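PDB 1SP3: cytochrome c, putative from Shewanella oneidensis, which carries eight c-type hemes and probably works as a respiratory oxidoreductase, an octaheme tetrathionate reductase. Local coordinates for residues 156-170 with 395-407. Residues are numbered along the deposited sequence; the frame is centred on the assembly and turned at random.
With HEC (heme c), chain G.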
loop_
_atom_site.group_PDB
_atom_site.type_symbol
_atom_site.label_atom_id
_atom_site.label_comp_id
_atom_site.label_asym_id
_atom_site.label_seq_id
_atom_site.Cartn_x
_atom_site.Cartn_y
_atom_site.Cartn_z
ATOM N N ASP A 156 1.891 -9.051 -0.156
ATOM C CA ASP A 156 0.830 -9.962 0.340
ATOM C C ASP A 156 -0.506 -9.982 -0.452
ATOM O O ASP A 156 -1.453 -10.672 -0.091
ATOM C CB ASP A 156 0.587 -9.856 1.891
ATOM C CG ASP A 156 -0.073 -8.555 2.336
ATOM O OD1 ASP A 156 -0.693 -8.511 3.449
ATOM O OD2 ASP A 156 -0.062 -7.500 1.680
ATOM N N LEU A 157 -0.626 -9.173 -1.480
ATOM C CA LEU A 157 -1.859 -9.204 -2.288
ATOM C C LEU A 157 -1.383 -9.239 -3.738
ATOM O O LEU A 157 -0.862 -8.256 -4.257
ATOM C CB LEU A 157 -2.682 -7.950 -2.035
ATOM C CG LEU A 157 -3.472 -7.751 -0.731
ATOM C CD1 LEU A 157 -4.280 -6.451 -0.722
ATOM C CD2 LEU A 157 -4.399 -8.898 -0.412
ATOM N N ASP A 158 -1.529 -10.385 -4.375
ATOM C CA ASP A 158 -1.001 -10.584 -5.712
ATOM C C ASP A 158 -2.147 -10.811 -6.744
ATOM O O ASP A 158 -3.320 -10.955 -6.331
ATOM C CB ASP A 158 0.161 -11.613 -5.670
ATOM C CG ASP A 158 -0.219 -13.034 -6.086
ATOM O OD1 ASP A 158 -1.129 -13.708 -5.506
ATOM O OD2 ASP A 158 0.430 -13.621 -7.019
ATOM N N SER A 159 -1.817 -10.811 -8.047
ATOM C CA SER A 159 -2.822 -11.006 -9.104
ATOM C C SER A 159 -3.550 -12.329 -8.959
ATOM O O SER A 159 -4.658 -12.476 -9.439
ATOM C CB SER A 159 -2.183 -10.980 -10.494
ATOM O OG SER A 159 -0.813 -11.338 -10.354
ATOM N N SER A 160 -2.936 -13.286 -8.304
ATOM C CA SER A 160 -3.585 -14.563 -8.112
ATOM C C SER A 160 -4.633 -14.534 -6.984
ATOM O O SER A 160 -5.346 -15.515 -6.815
ATOM C CB SER A 160 -2.540 -15.576 -7.722
ATOM O OG SER A 160 -2.682 -15.794 -6.335
ATOM N N MET A 161 -4.724 -13.434 -6.206
ATOM C CA MET A 161 -5.724 -13.306 -5.148
ATOM C C MET A 161 -7.065 -13.110 -5.815
ATOM O O MET A 161 -8.084 -13.091 -5.127
ATOM C CB MET A 161 -5.499 -12.106 -4.203
ATOM C CG MET A 161 -4.237 -12.059 -3.309
ATOM S SD MET A 161 -4.111 -13.365 -2.106
ATOM C CE MET A 161 -3.793 -12.509 -0.756
ATOM N N ALA A 162 -7.102 -12.951 -7.139
ATOM C CA ALA A 162 -8.394 -12.990 -7.810
ATOM C C ALA A 162 -9.185 -14.311 -7.590
ATOM O O ALA A 162 -10.431 -14.276 -7.449
ATOM C CB ALA A 162 -8.214 -12.747 -9.357
ATOM N N TYR A 163 -8.491 -15.455 -7.675
ATOM C CA TYR A 163 -9.100 -16.783 -7.421
ATOM C C TYR A 163 -7.977 -17.621 -6.853
ATOM O O TYR A 163 -7.421 -18.419 -7.581
ATOM C CB TYR A 163 -9.617 -17.454 -8.734
ATOM C CG TYR A 163 -10.761 -16.696 -9.355
ATOM C CD1 TYR A 163 -10.518 -15.641 -10.262
ATOM C CD2 TYR A 163 -12.080 -16.995 -8.997
ATOM C CE1 TYR A 163 -11.586 -14.897 -10.787
ATOM C CE2 TYR A 163 -13.142 -16.271 -9.517
ATOM C CZ TYR A 163 -12.885 -15.244 -10.398
ATOM O OH TYR A 163 -13.954 -14.569 -10.882
ATOM N N PRO A 164 -7.563 -17.410 -5.600
ATOM C CA PRO A 164 -6.324 -18.053 -5.148
ATOM C C PRO A 164 -6.640 -19.461 -4.637
ATOM O O PRO A 164 -7.827 -19.747 -4.414
ATOM C CB PRO A 164 -5.900 -17.184 -3.955
ATOM C CG PRO A 164 -7.168 -16.705 -3.407
ATOM C CD PRO A 164 -8.158 -16.541 -4.561
ATOM N N ASP A 165 -5.606 -20.264 -4.402
ATOM C CA ASP A 165 -5.757 -21.550 -3.810
ATOM C C ASP A 165 -5.492 -21.471 -2.310
ATOM O O ASP A 165 -5.020 -20.436 -1.815
ATOM C CB ASP A 165 -4.819 -22.546 -4.442
ATOM C CG ASP A 165 -3.398 -22.091 -4.449
ATOM O OD1 ASP A 165 -2.595 -22.720 -5.176
ATOM O OD2 ASP A 165 -2.951 -21.135 -3.776
ATOM N N LYS A 166 -5.781 -22.571 -1.621
ATOM C CA LYS A 166 -5.591 -22.696 -0.184
ATOM C C LYS A 166 -4.160 -22.412 0.199
ATOM O O LYS A 166 -3.941 -21.750 1.200
ATOM C CB LYS A 166 -5.972 -24.075 0.334
ATOM C CG LYS A 166 -6.331 -24.134 1.842
ATOM C CD LYS A 166 -6.703 -25.605 2.262
ATOM C CE LYS A 166 -6.961 -25.718 3.769
ATOM N NZ LYS A 166 -6.314 -26.956 4.434
ATOM N N ALA A 167 -3.217 -22.958 -0.558
ATOM C CA ALA A 167 -1.798 -22.736 -0.330
ATOM C C ALA A 167 -1.399 -21.225 -0.293
ATOM O O ALA A 167 -0.459 -20.868 0.442
ATOM C CB ALA A 167 -0.960 -23.472 -1.363
ATOM N N THR A 168 -2.083 -20.385 -1.069
ATOM C CA THR A 168 -1.827 -18.969 -1.115
ATOM C C THR A 168 -2.547 -18.161 0.030
ATOM O O THR A 168 -1.948 -17.285 0.684
ATOM C CB THR A 168 -2.239 -18.378 -2.491
ATOM O OG1 THR A 168 -1.459 -19.013 -3.559
ATOM C CG2 THR A 168 -1.899 -16.762 -2.544
ATOM N N ASP A 169 -3.826 -18.418 0.234
ATOM C CA ASP A 169 -4.559 -17.739 1.272
ATOM C C ASP A 169 -5.704 -18.641 1.678
ATOM O O ASP A 169 -6.626 -18.872 0.890
ATOM C CB ASP A 169 -5.109 -16.371 0.769
ATOM C CG ASP A 169 -5.693 -15.539 1.868
ATOM O OD1 ASP A 169 -6.794 -15.924 2.368
ATOM O OD2 ASP A 169 -5.132 -14.493 2.309
ATOM N N VAL A 170 -5.708 -19.061 2.920
ATOM C CA VAL A 170 -6.813 -19.872 3.397
ATOM C C VAL A 170 -8.207 -19.203 3.445
ATOM O O VAL A 170 -9.234 -19.917 3.396
ATOM C CB VAL A 170 -6.506 -20.516 4.775
ATOM C CG1 VAL A 170 -5.235 -21.262 4.698
ATOM C CG2 VAL A 170 -6.447 -19.467 5.928
ATOM N N TRP A 395 8.418 0.521 5.638
ATOM C CA TRP A 395 7.776 -0.622 6.337
ATOM C C TRP A 395 6.312 -0.682 5.973
ATOM O O TRP A 395 5.668 0.346 5.996
ATOM C CB TRP A 395 7.906 -0.490 7.850
ATOM C CG TRP A 395 9.329 -0.695 8.264
ATOM C CD1 TRP A 395 10.397 0.098 7.919
ATOM C CD2 TRP A 395 9.886 -1.823 8.977
ATOM N NE1 TRP A 395 11.563 -0.439 8.395
ATOM C CE2 TRP A 395 11.289 -1.604 9.070
ATOM C CE3 TRP A 395 9.327 -2.961 9.594
ATOM C CZ2 TRP A 395 12.167 -2.505 9.678
ATOM C CZ3 TRP A 395 10.165 -3.833 10.292
ATOM C CH2 TRP A 395 11.588 -3.619 10.306
ATOM N N TRP A 396 5.824 -1.859 5.571
ATOM C CA TRP A 396 4.398 -2.064 5.342
ATOM C C TRP A 396 4.035 -3.325 6.054
ATOM O O TRP A 396 4.772 -4.313 5.954
ATOM C CB TRP A 396 4.047 -2.366 3.863
ATOM C CG TRP A 396 4.117 -1.232 2.958
ATOM C CD1 TRP A 396 3.109 -0.356 2.597
ATOM C CD2 TRP A 396 5.272 -0.817 2.284
ATOM N NE1 TRP A 396 3.601 0.572 1.701
ATOM C CE2 TRP A 396 4.934 0.319 1.512
ATOM C CE3 TRP A 396 6.584 -1.263 2.279
ATOM C CZ2 TRP A 396 5.885 1.023 0.761
ATOM C CZ3 TRP A 396 7.489 -0.609 1.548
ATOM C CH2 TRP A 396 7.139 0.531 0.759
ATOM N N ARG A 397 2.851 -3.311 6.659
ATOM C CA ARG A 397 2.320 -4.440 7.403
ATOM C C ARG A 397 1.981 -5.571 6.455
ATOM O O ARG A 397 1.469 -5.323 5.379
ATOM C CB ARG A 397 1.021 -4.039 8.092
ATOM C CG ARG A 397 1.283 -2.986 9.136
ATOM C CD ARG A 397 0.147 -2.744 10.018
ATOM N NE ARG A 397 -0.212 -4.048 10.652
ATOM C CZ ARG A 397 -1.398 -4.276 11.229
ATOM N NH1 ARG A 397 -2.330 -3.321 11.245
ATOM N NH2 ARG A 397 -1.666 -5.458 11.766
ATOM N N ILE A 398 2.121 -6.789 6.939
ATOM C CA ILE A 398 1.714 -7.944 6.199
ATOM C C ILE A 398 0.482 -8.522 6.909
ATOM O O ILE A 398 0.589 -8.946 8.019
ATOM C CB ILE A 398 2.865 -8.987 6.205
ATOM C CG1 ILE A 398 4.070 -8.502 5.358
ATOM C CG2 ILE A 398 2.367 -10.280 5.625
ATOM C CD1 ILE A 398 3.562 -8.273 3.872
ATOM N N ASN A 399 -0.651 -8.661 6.209
ATOM C CA ASN A 399 -1.881 -9.141 6.789
ATOM C C ASN A 399 -2.603 -10.237 6.038
ATOM O O ASN A 399 -3.544 -10.823 6.614
ATOM C CB ASN A 399 -2.891 -7.984 7.027
ATOM C CG ASN A 399 -2.392 -6.990 8.087
ATOM O OD1 ASN A 399 -2.447 -7.218 9.302
ATOM N ND2 ASN A 399 -1.917 -5.874 7.599
ATOM N N HIS A 400 -2.236 -10.470 4.787
ATOM C CA HIS A 400 -2.913 -11.430 3.897
ATOM C C HIS A 400 -2.010 -12.636 3.603
ATOM O O HIS A 400 -0.884 -12.631 4.067
ATOM C CB HIS A 400 -3.484 -10.744 2.650
ATOM C CG HIS A 400 -4.209 -9.483 2.998
ATOM N ND1 HIS A 400 -3.560 -8.263 3.123
ATOM C CD2 HIS A 400 -5.489 -9.271 3.391
ATOM C CE1 HIS A 400 -4.428 -7.348 3.541
ATOM N NE2 HIS A 400 -5.605 -7.928 3.697
ATOM N N MET A 401 -2.510 -13.644 2.845
ATOM C CA MET A 401 -1.788 -14.879 2.616
ATOM C C MET A 401 -1.626 -15.720 3.899
ATOM O O MET A 401 -0.640 -16.468 4.060
ATOM C CB MET A 401 -0.405 -14.659 1.953
ATOM C CG MET A 401 -0.501 -14.029 0.533
ATOM S SD MET A 401 1.110 -13.716 -0.349
ATOM C CE MET A 401 0.406 -13.315 -1.984
ATOM N N VAL A 402 -2.606 -15.687 4.764
ATOM C CA VAL A 402 -2.503 -16.585 5.895
ATOM C C VAL A 402 -2.366 -18.022 5.300
ATOM O O VAL A 402 -3.102 -18.391 4.386
ATOM C CB VAL A 402 -3.702 -16.442 6.848
ATOM C CG1 VAL A 402 -3.716 -17.625 7.891
ATOM C CG2 VAL A 402 -3.674 -15.011 7.571
ATOM N N SER A 403 -1.347 -18.772 5.738
ATOM C CA SER A 403 -1.078 -20.120 5.213
ATOM C C SER A 403 -1.898 -21.158 5.998
ATOM O O SER A 403 -2.304 -20.852 7.138
ATOM C CB SER A 403 0.396 -20.429 5.455
ATOM O OG SER A 403 1.128 -19.576 4.623
ATOM N N PRO A 404 -2.080 -22.392 5.462
ATOM C CA PRO A 404 -2.702 -23.462 6.285
ATOM C C PRO A 404 -1.976 -23.645 7.575
ATOM O O PRO A 404 -0.796 -23.289 7.632
ATOM C CB PRO A 404 -2.572 -24.741 5.432
ATOM C CG PRO A 404 -2.486 -24.268 4.029
ATOM C CD PRO A 404 -1.742 -22.856 4.086
ATOM N N LYS A 405 -2.657 -24.205 8.566
ATOM C CA LYS A 405 -2.128 -24.316 9.917
ATOM C C LYS A 405 -0.810 -25.120 9.983
ATOM O O LYS A 405 0.057 -24.846 10.831
ATOM C CB LYS A 405 -3.216 -24.898 10.821
ATOM C CG LYS A 405 -3.632 -26.333 10.415
ATOM C CD LYS A 405 -4.789 -26.841 11.265
ATOM C CE LYS A 405 -4.983 -28.395 11.104
ATOM N NZ LYS A 405 -5.706 -28.659 9.775
ATOM N N GLU A 406 -0.640 -26.044 9.032
ATOM C CA GLU A 406 0.569 -26.914 8.981
ATOM C C GLU A 406 1.857 -26.123 8.639
ATOM O O GLU A 406 2.942 -26.601 8.899
ATOM C CB GLU A 406 0.392 -28.153 8.006
ATOM C CG GLU A 406 -0.711 -29.107 8.402
ATOM C CD GLU A 406 -2.125 -28.667 7.963
ATOM O OE1 GLU A 406 -3.093 -29.273 8.517
ATOM O OE2 GLU A 406 -2.292 -27.761 7.061
ATOM N N GLN A 407 1.710 -24.926 8.059
ATOM C CA GLN A 407 2.865 -24.085 7.759
ATOM C C GLN A 407 3.020 -22.842 8.648
ATOM O O GLN A 407 3.820 -22.000 8.327
ATOM C CB GLN A 407 2.916 -23.642 6.303
ATOM C CG GLN A 407 1.808 -24.086 5.488
ATOM C CD GLN A 407 2.004 -25.453 4.944
ATOM O OE1 GLN A 407 1.019 -26.146 4.622
ATOM N NE2 GLN A 407 3.275 -25.876 4.839
HETATM FE FE HEC G . -7.328 -6.855 4.079
HETATM C CHA HEC G . -5.470 -4.721 6.011
HETATM C CHB HEC G . -6.934 -4.813 1.447
HETATM C CHC HEC G . -8.954 -9.201 2.058
HETATM C CHD HEC G . -7.898 -8.843 6.769
HETATM N NA HEC G . -6.325 -5.088 3.726
HETATM C C1A HEC G . -5.671 -4.363 4.687
HETATM C C2A HEC G . -5.191 -3.166 4.087
HETATM C C3A HEC G . -5.578 -3.188 2.816
HETATM C C4A HEC G . -6.287 -4.431 2.577
HETATM C CMA HEC G . -5.283 -2.114 1.753
HETATM C CAA HEC G . -4.348 -2.104 4.823
HETATM C CBA HEC G . -2.882 -2.625 4.703
HETATM C CGA HEC G . -2.004 -1.492 5.225
HETATM O O1A HEC G . -1.935 -0.438 4.506
HETATM O O2A HEC G . -1.390 -1.607 6.348
HETATM N NB HEC G . -7.875 -6.992 2.194
HETATM C C1B HEC G . -7.613 -5.995 1.251
HETATM C C2B HEC G . -8.063 -6.447 -0.040
HETATM C C3B HEC G . -8.596 -7.673 0.130
HETATM C C4B HEC G . -8.513 -8.023 1.516
HETATM C CMB HEC G . -7.939 -5.633 -1.366
HETATM C CAB HEC G . -9.187 -8.604 -0.990
HETATM C CBB HEC G . -8.351 -8.996 -2.021
HETATM N NC HEC G . -8.250 -8.688 4.339
HETATM C C1C HEC G . -8.902 -9.423 3.386
HETATM C C2C HEC G . -9.491 -10.533 4.022
HETATM C C3C HEC G . -9.184 -10.435 5.338
HETATM C C4C HEC G . -8.417 -9.262 5.539
HETATM C CMC HEC G . -10.331 -11.584 3.200
HETATM C CAC HEC G . -9.638 -11.365 6.532
HETATM C CBC HEC G . -9.566 -12.744 6.393
HETATM N ND HEC G . -6.800 -6.805 6.050
HETATM C C1D HEC G . -7.108 -7.739 7.030
HETATM C C2D HEC G . -6.519 -7.401 8.310
HETATM C C3D HEC G . -5.848 -6.128 8.087
HETATM C C4D HEC G . -6.003 -5.844 6.649
HETATM C CMD HEC G . -6.587 -8.161 9.719
HETATM C CAD HEC G . -5.069 -5.282 9.158
HETATM C CBD HEC G . -5.990 -4.065 9.361
HETATM C CGD HEC G . -7.071 -4.260 10.404
HETATM O O1D HEC G . -7.822 -3.307 10.635
HETATM O O2D HEC G . -7.128 -5.332 11.094
HETATM O O HOH W 1 -1.488 -5.525 4.937
HETATM O O HOH W 2 -5.029 -26.932 6.912
#
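H400 ligates a heme c iron through NE2, 2.1 Å from FE, with H185 as the other axial ligand, and its ND1 donates to the carboxylate of D156 (ND1 to OD1, 2.9 Å). That same OD1 also accepts from the backbone N of N399 and of H400, both at 2.8 Å and both on its anti side, while ND1 comes from above the carboxylate plane. An aspartate suits this buried spot: with CG between the backbone N and the carbonyl carbon (chi1 70°), the short side chain brings OD1 to the backbone at N399 and H400, where that one oxygen meets all three donors. A lysine in its place would probably leave the two amides and ND1 without their acceptor and the imidazole freer to turn about its iron bond. L157 sets CD2 over one face of the imidazole, 3.8 Å from the centroid of the H400 ring, in a CH-pi contact. Further along, D169 OD2 accepts from M401 N at 2.8 Å while its OD1 accepts from M172 N, and V170 N donates to V402 O at 3.1 Å. M401, unbranched and extended beyond CG, lays CG, SD and CE along the D156 backbone, with CG 3.5 Å from D156 O. The contact thus ties the loop between helices 136-143 and 181-184 to the chain leaving strand 387-397, which pairs with strand 325-339.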